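Local coordinates for protein probable phenazine-specific methyltransferase (Pseudomonas aeruginosa, PDB 2IP2) that transfers a methyl group from S-adenosyl-L-methionine to phenazine-1-carboxylate, giving 5-methyl-phenazine-1-carboxylate on the way to the virulence pigment pyocyanin, at residues T29-E38 against T84-E92; F101-P112 against F124-Y135. One frame throughout, in Å; residues are numbered along the deposited sequence. Where two conformers were deposited one is given.

The two contacts lie in series along the chain, contact 1 closing before contact 2 opens, with their centres about 25 Å apart. Contact 1 (29-38 with 84-92) packs the N-terminal dimerisation domain itself, joining the end of helix 6-30 and helix 33-38 to the chain leaving helix 83-86. Helix 96-102 follows and leads into contact 2 (101-112 with 124-135), where helices 105-109, 123-128 and 132-138 pack together and meet helices of the methyltransferase part, such as 282-295. The two sites meet where R30 packs on E104, and each also touches the second subunit of the dimer.

Contact 1: T29-E38 against T84-E92; sequences TRLGLADLIE and TSHLLRDVE
The methyl group of A34 is pressed into the turn that follows helix 83-86, and it forms the close-packed part of this contact. Its CB lies 3.6 Å from the backbone O of S85 and 3.7 Å from CG of R89, with CB of L88 a little farther off. L88 turns the rest of its side chain to T29 instead: T29 OG1 approaches L88 CD2 to 3.5 Å, while the polar need of the hydroxyl is met within its own helix by the carbonyl of V25. F71 of strand 71-72 covers A34 and S85, and helix 96-102 packs on T29. The setting is the winged-helix type of dimerisation domain found in this methyltransferase family, with a Schellman motif at G32 ending helix 6-30 and G32 also serving as the N-cap residue of helix 33-38.

Toward solvent the packing gives way to polar links. A type I turn from H86 to R89 presents the backbone of D90 to D35, whose CG stands beside its own backbone N (chi1 -54°). D90 N donates to the syn lone pair of D35 OD1 at 2.9 Å, in a nearly straight bond. Two waters extend this grip: one donates both to D35 OD2 and to L88 O, the other donates to D35 OD1 and accepts from R89 NE, so the carboxylate is held through both oxygens. At the exposed end of helix 33-38, E38 lays its CG over one face of the R89 guanidinium, 3.6 Å from NH2, and V91 CG1 covers the opposite face. E38 OE1 is 4.5 Å from R89 NE but well out of the guanidinium plane, leaving only a general charge attraction; that oxygen is hydrogen-bonded to N81.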
loop_
_atom_site.group_PDB
_atom_site.type_symbol
_atom_site.label_atom_id
_atom_site.label_comp_id
_atom_site.label_asym_id
_atom_site.label_seq_id
_atom_site.Cartn_x
_atom_site.Cartn_y
_atom_site.Cartn_z
ATOM N N THR A 29 -13.720 -6.250 1.309
ATOM C CA THR A 29 -14.734 -5.717 0.376
ATOM C C THR A 29 -15.331 -6.808 -0.536
ATOM O O THR A 29 -16.557 -6.955 -0.588
ATOM C CB THR A 29 -14.209 -4.463 -0.398
ATOM O OG1 THR A 29 -13.766 -3.526 0.575
ATOM C CG2 THR A 29 -15.391 -3.796 -1.267
ATOM N N ARG A 30 -14.508 -7.542 -1.255
ATOM C CA ARG A 30 -14.947 -8.666 -2.093
ATOM C C ARG A 30 -15.799 -9.633 -1.274
ATOM O O ARG A 30 -16.801 -10.120 -1.767
ATOM C CB ARG A 30 -13.759 -9.529 -2.517
ATOM C CG ARG A 30 -13.014 -9.245 -3.761
ATOM C CD ARG A 30 -13.578 -9.984 -5.004
ATOM N NE ARG A 30 -13.426 -11.458 -5.042
ATOM C CZ ARG A 30 -12.401 -12.139 -5.562
ATOM N NH1 ARG A 30 -11.312 -11.533 -6.056
ATOM N NH2 ARG A 30 -12.453 -13.468 -5.564
ATOM N N LEU A 31 -15.391 -9.919 -0.038
ATOM C CA LEU A 31 -16.148 -10.864 0.807
ATOM C C LEU A 31 -17.447 -10.292 1.419
ATOM O O LEU A 31 -18.250 -11.070 1.988
ATOM C CB LEU A 31 -15.262 -11.392 1.919
ATOM C CG LEU A 31 -14.103 -12.277 1.431
ATOM C CD1 LEU A 31 -13.436 -12.793 2.673
ATOM C CD2 LEU A 31 -14.529 -13.424 0.449
ATOM N N GLY A 32 -17.628 -8.982 1.318
ATOM C CA GLY A 32 -18.812 -8.284 1.874
ATOM C C GLY A 32 -18.872 -8.342 3.402
ATOM O O GLY A 32 -19.941 -8.280 3.994
ATOM N N LEU A 33 -17.714 -8.377 4.048
ATOM C CA LEU A 33 -17.640 -8.404 5.533
ATOM C C LEU A 33 -18.385 -7.250 6.228
ATOM O O LEU A 33 -19.047 -7.436 7.238
ATOM C CB LEU A 33 -16.180 -8.427 6.013
ATOM C CG LEU A 33 -15.339 -9.610 5.568
ATOM C CD1 LEU A 33 -13.956 -9.538 6.287
ATOM C CD2 LEU A 33 -16.048 -10.953 5.825
ATOM N N ALA A 34 -18.269 -6.061 5.680
ATOM C CA ALA A 34 -18.969 -4.942 6.244
ATOM C C ALA A 34 -20.500 -5.093 6.214
ATOM O O ALA A 34 -21.162 -4.704 7.184
ATOM C CB ALA A 34 -18.557 -3.661 5.518
ATOM N N ASP A 35 -21.040 -5.608 5.113
ATOM C CA ASP A 35 -22.477 -5.943 4.980
ATOM C C ASP A 35 -22.898 -7.043 5.933
ATOM O O ASP A 35 -23.888 -6.890 6.666
ATOM C CB ASP A 35 -22.774 -6.335 3.541
ATOM C CG ASP A 35 -22.309 -5.232 2.566
ATOM O OD1 ASP A 35 -22.672 -4.051 2.835
ATOM O OD2 ASP A 35 -21.565 -5.537 1.604
ATOM N N LEU A 36 -22.137 -8.139 5.940
ATOM C CA LEU A 36 -22.389 -9.225 6.887
ATOM C C LEU A 36 -22.427 -8.715 8.313
ATOM O O LEU A 36 -23.380 -9.009 9.067
ATOM C CB LEU A 36 -21.356 -10.377 6.726
ATOM C CG LEU A 36 -21.344 -11.035 5.333
ATOM C CD1 LEU A 36 -20.202 -11.938 5.193
ATOM C CD2 LEU A 36 -22.631 -11.879 5.083
ATOM N N ILE A 37 -21.401 -7.977 8.706
ATOM C CA ILE A 37 -21.332 -7.425 10.068
ATOM C C ILE A 37 -22.494 -6.509 10.414
ATOM O O ILE A 37 -23.063 -6.636 11.527
ATOM C CB ILE A 37 -19.961 -6.727 10.361
ATOM C CG1 ILE A 37 -18.860 -7.816 10.448
ATOM C CG2 ILE A 37 -20.041 -5.877 11.622
ATOM C CD1 ILE A 37 -17.367 -7.297 10.287
ATOM N N GLU A 38 -22.861 -5.606 9.502
ATOM C CA GLU A 38 -23.981 -4.693 9.753
ATOM C C GLU A 38 -25.270 -5.461 9.999
ATOM O O GLU A 38 -26.107 -5.042 10.805
ATOM C CB GLU A 38 -24.187 -3.721 8.595
ATOM C CG GLU A 38 -25.007 -2.492 8.973
ATOM C CD GLU A 38 -24.414 -1.718 10.145
ATOM O OE1 GLU A 38 -23.208 -1.855 10.435
ATOM O OE2 GLU A 38 -25.120 -0.882 10.758
ATOM N N THR A 84 -15.004 4.322 8.793
ATOM C CA THR A 84 -14.191 3.859 7.664
ATOM C C THR A 84 -14.856 2.624 6.981
ATOM O O THR A 84 -15.035 2.623 5.757
ATOM C CB THR A 84 -12.706 3.541 8.066
ATOM O OG1 THR A 84 -12.076 4.728 8.569
ATOM C CG2 THR A 84 -11.914 3.128 6.835
ATOM N N SER A 85 -15.228 1.604 7.765
ATOM C CA SER A 85 -15.786 0.368 7.158
ATOM C C SER A 85 -17.205 0.533 6.564
ATOM O O SER A 85 -17.594 -0.151 5.623
ATOM C CB SER A 85 -15.693 -0.828 8.099
ATOM O OG SER A 85 -16.619 -0.765 9.183
ATOM N N HIS A 86 -17.983 1.440 7.131
ATOM C CA HIS A 86 -19.269 1.857 6.511
ATOM C C HIS A 86 -19.097 2.276 5.061
ATOM O O HIS A 86 -19.948 2.038 4.226
ATOM C CB HIS A 86 -19.914 2.976 7.346
ATOM C CG HIS A 86 -20.653 2.479 8.549
ATOM N ND1 HIS A 86 -21.634 1.514 8.474
ATOM C CD2 HIS A 86 -20.586 2.847 9.852
ATOM C CE1 HIS A 86 -22.130 1.299 9.678
ATOM N NE2 HIS A 86 -21.515 2.099 10.528
ATOM N N LEU A 87 -17.948 2.856 4.751
ATOM C CA LEU A 87 -17.669 3.223 3.360
ATOM C C LEU A 87 -17.425 2.036 2.445
ATOM O O LEU A 87 -17.384 2.182 1.210
ATOM C CB LEU A 87 -16.474 4.171 3.307
ATOM C CG LEU A 87 -16.709 5.590 3.839
ATOM C CD1 LEU A 87 -15.371 6.206 3.992
ATOM C CD2 LEU A 87 -17.495 6.352 2.790
ATOM N N LEU A 88 -17.253 0.856 3.030
ATOM C CA LEU A 88 -17.112 -0.338 2.221
ATOM C C LEU A 88 -18.413 -1.056 1.941
ATOM O O LEU A 88 -18.443 -2.022 1.144
ATOM C CB LEU A 88 -16.114 -1.328 2.873
ATOM C CG LEU A 88 -14.735 -0.799 3.247
ATOM C CD1 LEU A 88 -14.040 -1.868 4.045
ATOM C CD2 LEU A 88 -13.922 -0.370 1.999
ATOM N N ARG A 89 -19.492 -0.655 2.640
ATOM C CA ARG A 89 -20.781 -1.347 2.508
ATOM C C ARG A 89 -21.427 -1.148 1.149
ATOM O O ARG A 89 -21.188 -0.153 0.447
ATOM C CB ARG A 89 -21.771 -0.872 3.600
ATOM C CG ARG A 89 -21.471 -1.365 5.032
ATOM C CD ARG A 89 -22.217 -0.453 6.084
ATOM N NE ARG A 89 -23.625 -0.723 6.088
ATOM C CZ ARG A 89 -24.585 0.168 6.250
ATOM N NH1 ARG A 89 -24.322 1.466 6.446
ATOM N NH2 ARG A 89 -25.829 -0.271 6.219
ATOM N N ASP A 90 -22.282 -2.076 0.794
ATOM C CA ASP A 90 -22.952 -2.037 -0.481
ATOM C C ASP A 90 -24.159 -1.079 -0.383
ATOM O O ASP A 90 -25.284 -1.518 -0.331
ATOM C CB ASP A 90 -23.368 -3.465 -0.842
ATOM C CG ASP A 90 -23.926 -3.576 -2.247
ATOM O OD1 ASP A 90 -23.808 -2.601 -3.032
ATOM O OD2 ASP A 90 -24.511 -4.642 -2.539
ATOM N N VAL A 91 -23.872 0.228 -0.335
ATOM C CA VAL A 91 -24.871 1.283 -0.188
ATOM C C VAL A 91 -24.551 2.400 -1.211
ATOM O O VAL A 91 -23.391 2.626 -1.582
ATOM C CB VAL A 91 -24.940 1.819 1.291
ATOM C CG1 VAL A 91 -25.566 0.751 2.220
ATOM C CG2 VAL A 91 -23.552 2.227 1.788
ATOM N N GLU A 92 -25.594 3.087 -1.658
ATOM C CA GLU A 92 -25.517 4.055 -2.771
ATOM C C GLU A 92 -24.213 4.834 -2.950
ATOM O O GLU A 92 -23.586 4.766 -4.035
ATOM C CB GLU A 92 -26.723 5.007 -2.769
ATOM C CG GLU A 92 -27.733 4.668 -3.855
ATOM C CD GLU A 92 -27.350 5.219 -5.228
ATOM O OE1 GLU A 92 -28.244 5.783 -5.899
ATOM O OE2 GLU A 92 -26.176 5.081 -5.642
HETATM O O HOH W 1 -18.997 -4.750 1.107
HETATM O O HOH W 2 -24.780 -3.014 4.305
#

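Contact 2: F101-P112 against F124-Y135; sequences FYGEEFHAAWTP and FELAFGEDFYSY
With CG anti to the backbone N in both F124 (chi1 -174°) and Y135, the two aromatic side chains extend toward helix 105-109, where E105, bent at chi2, meets both; F124 CZ itself lies over a face of the Y135 ring, offset toward the rim. The phenol of Y135 donates to E105 OE2 at 2.8 Å, reaching the anti lone pair. R145 forms a salt bridge to the same oxygen, so two groups grip it, and the arginine would be expected to favour the ionised glutamate. The aliphatic part of E105 serves the apolar side: its CG meets the edge of the F124 ring at CE2, and lies 3.9 Å from F128 CZ.

The F124 ring is sandwiched within its own segment, F132 CD1 over one face and F128 CD2 over the other. F132 also meets F106 obliquely, F106 CE1 lying 3.6 Å from F132 CE1 with the planes at 37°, and F101 adds CZ at the edge of the F132 ring. Where helix 105-109 crosses helix 124-128 at 97°, alanines permit close approach: A109 CB comes within 3.7 Å of F124 CA, and A127 CB within 3.5 Å of A108 O. P112 CG then packs on L126 CB, the two side chains sliding past each other in opposite directions.

F146 meets both F101 and F132, and F106 packs edge-to-face with H290 of helix 282-295. The side chain of F132 is about 11 Å from that of R241, a predicted S-adenosyl-L-methionine-binding residue, and these helices join the dimerisation domain to the class I, Rossmann-like methyltransferase domain.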
loop_
_atom_site.group_PDB
_atom_site.type_symbol
_atom_site.label_atom_id
_atom_site.label_comp_id
_atom_site.label_asym_id
_atom_site.label_seq_id
_atom_site.Cartn_x
_atom_site.Cartn_y
_atom_site.Cartn_z
ATOM N N PHE A 101 -12.773 -2.038 -8.111
ATOM C CA PHE A 101 -12.147 -1.714 -9.409
ATOM C C PHE A 101 -10.662 -1.447 -9.213
ATOM O O PHE A 101 -9.804 -1.921 -9.949
ATOM C CB PHE A 101 -12.837 -0.506 -10.050
ATOM C CG PHE A 101 -12.527 -0.377 -11.522
ATOM C CD1 PHE A 101 -11.349 0.233 -11.924
ATOM C CD2 PHE A 101 -13.351 -0.956 -12.472
ATOM C CE1 PHE A 101 -11.015 0.357 -13.292
ATOM C CE2 PHE A 101 -13.032 -0.862 -13.847
ATOM C CZ PHE A 101 -11.846 -0.191 -14.242
ATOM N N TYR A 102 -10.336 -0.774 -8.124
ATOM C CA TYR A 102 -8.923 -0.418 -7.886
ATOM C C TYR A 102 -8.097 -1.649 -7.556
ATOM O O TYR A 102 -6.928 -1.773 -7.958
ATOM C CB TYR A 102 -8.890 0.567 -6.756
ATOM C CG TYR A 102 -9.167 2.009 -7.182
ATOM C CD1 TYR A 102 -9.959 2.331 -8.301
ATOM C CD2 TYR A 102 -8.631 3.038 -6.459
ATOM C CE1 TYR A 102 -10.163 3.704 -8.675
ATOM C CE2 TYR A 102 -8.829 4.398 -6.821
ATOM C CZ TYR A 102 -9.590 4.707 -7.892
ATOM O OH TYR A 102 -9.793 6.056 -8.190
ATOM N N GLY A 103 -8.746 -2.598 -6.872
ATOM C CA GLY A 103 -8.096 -3.875 -6.491
ATOM C C GLY A 103 -8.090 -4.947 -7.564
ATOM O O GLY A 103 -7.513 -6.016 -7.363
ATOM N N GLU A 104 -8.656 -4.631 -8.725
ATOM C CA GLU A 104 -8.724 -5.575 -9.850
ATOM C C GLU A 104 -8.018 -4.914 -10.988
ATOM O O GLU A 104 -6.795 -4.997 -11.057
ATOM C CB GLU A 104 -10.184 -5.964 -10.117
ATOM C CG GLU A 104 -10.698 -6.891 -8.987
ATOM C CD GLU A 104 -12.227 -7.144 -8.902
ATOM O OE1 GLU A 104 -13.006 -6.744 -9.833
ATOM O OE2 GLU A 104 -12.622 -7.745 -7.851
ATOM N N GLU A 105 -8.748 -4.184 -11.868
ATOM C CA GLU A 105 -8.122 -3.576 -13.015
ATOM C C GLU A 105 -6.895 -2.710 -12.651
ATOM O O GLU A 105 -5.884 -2.793 -13.322
ATOM C CB GLU A 105 -9.111 -2.662 -13.705
ATOM C CG GLU A 105 -9.896 -3.351 -14.781
ATOM C CD GLU A 105 -11.112 -4.078 -14.238
ATOM O OE1 GLU A 105 -11.326 -4.096 -12.999
ATOM O OE2 GLU A 105 -11.874 -4.601 -15.097
ATOM N N PHE A 106 -7.008 -1.838 -11.653
ATOM C CA PHE A 106 -5.831 -0.992 -11.361
ATOM C C PHE A 106 -4.687 -1.673 -10.601
ATOM O O PHE A 106 -3.524 -1.242 -10.679
ATOM C CB PHE A 106 -6.231 0.293 -10.703
ATOM C CG PHE A 106 -6.999 1.220 -11.626
ATOM C CD1 PHE A 106 -6.814 1.159 -13.039
ATOM C CD2 PHE A 106 -7.879 2.169 -11.074
ATOM C CE1 PHE A 106 -7.499 2.102 -13.889
ATOM C CE2 PHE A 106 -8.578 3.071 -11.895
ATOM C CZ PHE A 106 -8.359 3.067 -13.290
ATOM N N HIS A 107 -5.004 -2.730 -9.883
ATOM C CA HIS A 107 -3.929 -3.593 -9.316
ATOM C C HIS A 107 -3.147 -4.248 -10.474
ATOM O O HIS A 107 -1.905 -4.312 -10.463
ATOM C CB HIS A 107 -4.544 -4.694 -8.450
ATOM C CG HIS A 107 -3.536 -5.666 -7.899
ATOM N ND1 HIS A 107 -2.749 -5.380 -6.802
ATOM C CD2 HIS A 107 -3.193 -6.919 -8.292
ATOM C CE1 HIS A 107 -1.947 -6.413 -6.543
ATOM N NE2 HIS A 107 -2.201 -7.360 -7.435
ATOM N N ALA A 108 -3.882 -4.749 -11.472
ATOM C CA ALA A 108 -3.212 -5.240 -12.669
ATOM C C ALA A 108 -2.375 -4.175 -13.351
ATOM O O ALA A 108 -1.240 -4.439 -13.798
ATOM C CB ALA A 108 -4.259 -5.768 -13.658
ATOM N N ALA A 109 -2.927 -2.975 -13.441
ATOM C CA ALA A 109 -2.257 -1.806 -14.120
ATOM C C ALA A 109 -0.966 -1.406 -13.460
ATOM O O ALA A 109 0.011 -0.906 -14.121
ATOM C CB ALA A 109 -3.200 -0.598 -14.122
ATOM N N TRP A 110 -0.978 -1.502 -12.131
ATOM C CA TRP A 110 0.163 -1.075 -11.357
ATOM C C TRP A 110 1.226 -2.139 -11.197
ATOM O O TRP A 110 2.291 -1.907 -10.593
ATOM C CB TRP A 110 -0.300 -0.537 -9.985
ATOM C CG TRP A 110 -0.637 0.870 -9.971
ATOM C CD1 TRP A 110 -1.879 1.447 -10.094
ATOM C CD2 TRP A 110 0.290 1.948 -9.730
ATOM N NE1 TRP A 110 -1.773 2.832 -9.967
ATOM C CE2 TRP A 110 -0.459 3.151 -9.726
ATOM C CE3 TRP A 110 1.687 2.002 -9.539
ATOM C CZ2 TRP A 110 0.126 4.401 -9.547
ATOM C CZ3 TRP A 110 2.291 3.287 -9.383
ATOM C CH2 TRP A 110 1.496 4.448 -9.389
ATOM N N THR A 111 0.977 -3.332 -11.720
ATOM C CA THR A 111 2.005 -4.380 -11.668
ATOM C C THR A 111 3.219 -3.999 -12.571
ATOM O O THR A 111 4.323 -3.927 -12.078
ATOM C CB THR A 111 1.381 -5.750 -11.969
ATOM O OG1 THR A 111 0.493 -6.021 -10.892
ATOM C CG2 THR A 111 2.439 -6.872 -12.091
ATOM N N PRO A 112 3.001 -3.684 -13.888
ATOM C CA PRO A 112 4.180 -3.306 -14.724
ATOM C C PRO A 112 4.591 -1.847 -14.602
ATOM O O PRO A 112 4.989 -1.189 -15.598
ATOM C CB PRO A 112 3.713 -3.668 -16.156
ATOM C CG PRO A 112 2.252 -3.356 -16.098
ATOM C CD PRO A 112 1.759 -3.755 -14.672
ATOM N N PHE A 124 -1.731 0.270 -17.386
ATOM C CA PHE A 124 -3.013 -0.362 -17.772
ATOM C C PHE A 124 -2.850 -1.004 -19.189
ATOM O O PHE A 124 -3.196 -2.158 -19.414
ATOM C CB PHE A 124 -4.203 0.588 -17.778
ATOM C CG PHE A 124 -5.505 -0.140 -18.046
ATOM C CD1 PHE A 124 -5.900 -0.464 -19.390
ATOM C CD2 PHE A 124 -6.272 -0.609 -16.983
ATOM C CE1 PHE A 124 -7.080 -1.192 -19.655
ATOM C CE2 PHE A 124 -7.480 -1.320 -17.216
ATOM C CZ PHE A 124 -7.868 -1.647 -18.575
ATOM N N GLU A 125 -2.315 -0.229 -20.114
ATOM C CA GLU A 125 -2.111 -0.714 -21.495
ATOM C C GLU A 125 -1.120 -1.888 -21.533
ATOM O O GLU A 125 -1.329 -2.905 -22.271
ATOM C CB GLU A 125 -1.617 0.435 -22.355
ATOM C CG GLU A 125 -1.458 -0.049 -23.856
ATOM C CD GLU A 125 -1.380 1.077 -24.843
ATOM O OE1 GLU A 125 -1.599 2.238 -24.464
ATOM O OE2 GLU A 125 -1.131 0.761 -26.015
ATOM N N LEU A 126 -0.014 -1.785 -20.761
ATOM C CA LEU A 126 0.887 -2.938 -20.674
ATOM C C LEU A 126 0.192 -4.203 -20.180
ATOM O O LEU A 126 0.395 -5.287 -20.747
ATOM C CB LEU A 126 2.136 -2.628 -19.855
ATOM C CG LEU A 126 3.054 -1.550 -20.479
ATOM C CD1 LEU A 126 4.121 -1.218 -19.408
ATOM C CD2 LEU A 126 3.749 -2.027 -21.785
ATOM N N ALA A 127 -0.607 -4.062 -19.118
ATOM C CA ALA A 127 -1.299 -5.178 -18.461
ATOM C C ALA A 127 -2.390 -5.817 -19.342
ATOM O O ALA A 127 -2.591 -7.029 -19.302
ATOM C CB ALA A 127 -1.968 -4.705 -17.169
ATOM N N PHE A 128 -3.129 -4.992 -20.072
ATOM C CA PHE A 128 -4.369 -5.511 -20.736
ATOM C C PHE A 128 -4.157 -5.620 -22.256
ATOM O O PHE A 128 -4.979 -6.229 -22.983
ATOM C CB PHE A 128 -5.585 -4.638 -20.360
ATOM C CG PHE A 128 -6.078 -4.892 -18.955
ATOM C CD1 PHE A 128 -7.009 -5.899 -18.695
ATOM C CD2 PHE A 128 -5.619 -4.117 -17.887
ATOM C CE1 PHE A 128 -7.440 -6.170 -17.387
ATOM C CE2 PHE A 128 -6.009 -4.371 -16.595
ATOM C CZ PHE A 128 -6.947 -5.394 -16.313
ATOM N N GLY A 129 -3.078 -5.013 -22.740
ATOM C CA GLY A 129 -2.781 -5.050 -24.180
ATOM C C GLY A 129 -3.724 -4.139 -24.955
ATOM O O GLY A 129 -3.972 -4.360 -26.158
ATOM N N GLU A 130 -4.244 -3.128 -24.275
ATOM C CA GLU A 130 -5.314 -2.275 -24.792
ATOM C C GLU A 130 -5.406 -0.983 -23.974
ATOM O O GLU A 130 -5.284 -1.030 -22.726
ATOM C CB GLU A 130 -6.646 -3.038 -24.661
ATOM C CG GLU A 130 -7.788 -2.369 -25.339
ATOM C CD GLU A 130 -9.127 -3.122 -25.164
ATOM O OE1 GLU A 130 -9.225 -4.040 -24.352
ATOM O OE2 GLU A 130 -10.100 -2.773 -25.846
ATOM N N ASP A 131 -5.656 0.154 -24.617
ATOM C CA ASP A 131 -5.705 1.367 -23.849
ATOM C C ASP A 131 -6.970 1.427 -23.000
ATOM O O ASP A 131 -7.998 0.821 -23.348
ATOM C CB ASP A 131 -5.466 2.622 -24.709
ATOM C CG ASP A 131 -6.699 3.076 -25.424
ATOM O OD1 ASP A 131 -6.900 2.628 -26.576
ATOM O OD2 ASP A 131 -7.464 3.887 -24.857
ATOM N N PHE A 132 -6.884 2.149 -21.887
ATOM C CA PHE A 132 -7.941 2.174 -20.873
ATOM C C PHE A 132 -9.353 2.530 -21.410
ATOM O O PHE A 132 -10.324 1.800 -21.162
ATOM C CB PHE A 132 -7.561 3.173 -19.755
ATOM C CG PHE A 132 -8.548 3.209 -18.598
ATOM C CD1 PHE A 132 -8.760 2.071 -17.836
ATOM C CD2 PHE A 132 -9.331 4.339 -18.352
ATOM C CE1 PHE A 132 -9.682 2.058 -16.762
ATOM C CE2 PHE A 132 -10.263 4.339 -17.268
ATOM C CZ PHE A 132 -10.419 3.168 -16.490
ATOM N N TYR A 133 -9.469 3.676 -22.071
ATOM C CA TYR A 133 -10.786 4.097 -22.581
ATOM C C TYR A 133 -11.279 3.223 -23.725
ATOM O O TYR A 133 -12.484 3.014 -23.830
ATOM C CB TYR A 133 -10.849 5.584 -22.970
ATOM C CG TYR A 133 -10.766 6.434 -21.735
ATOM C CD1 TYR A 133 -11.774 6.369 -20.765
ATOM C CD2 TYR A 133 -9.639 7.257 -21.496
ATOM C CE1 TYR A 133 -11.690 7.125 -19.579
ATOM C CE2 TYR A 133 -9.541 8.012 -20.324
ATOM C CZ TYR A 133 -10.570 7.940 -19.374
ATOM O OH TYR A 133 -10.475 8.697 -18.210
ATOM N N SER A 134 -10.370 2.669 -24.517
ATOM C CA SER A 134 -10.801 1.669 -25.541
ATOM C C SER A 134 -11.396 0.443 -24.868
ATOM O O SER A 134 -12.460 -0.041 -25.305
ATOM C CB SER A 134 -9.670 1.245 -26.460
ATOM O OG SER A 134 -9.198 2.362 -27.166
ATOM N N TYR A 135 -10.704 -0.047 -23.820
ATOM C CA TYR A 135 -11.191 -1.164 -22.954
ATOM C C TYR A 135 -12.571 -0.925 -22.357
ATOM O O TYR A 135 -13.398 -1.842 -22.374
ATOM C CB TYR A 135 -10.169 -1.440 -21.817
ATOM C CG TYR A 135 -10.535 -2.460 -20.775
ATOM C CD1 TYR A 135 -10.342 -3.815 -20.995
ATOM C CD2 TYR A 135 -11.040 -2.057 -19.526
ATOM C CE1 TYR A 135 -10.680 -4.775 -20.000
ATOM C CE2 TYR A 135 -11.371 -2.994 -18.540
ATOM C CZ TYR A 135 -11.212 -4.336 -18.798
ATOM O OH TYR A 135 -11.531 -5.258 -17.825
#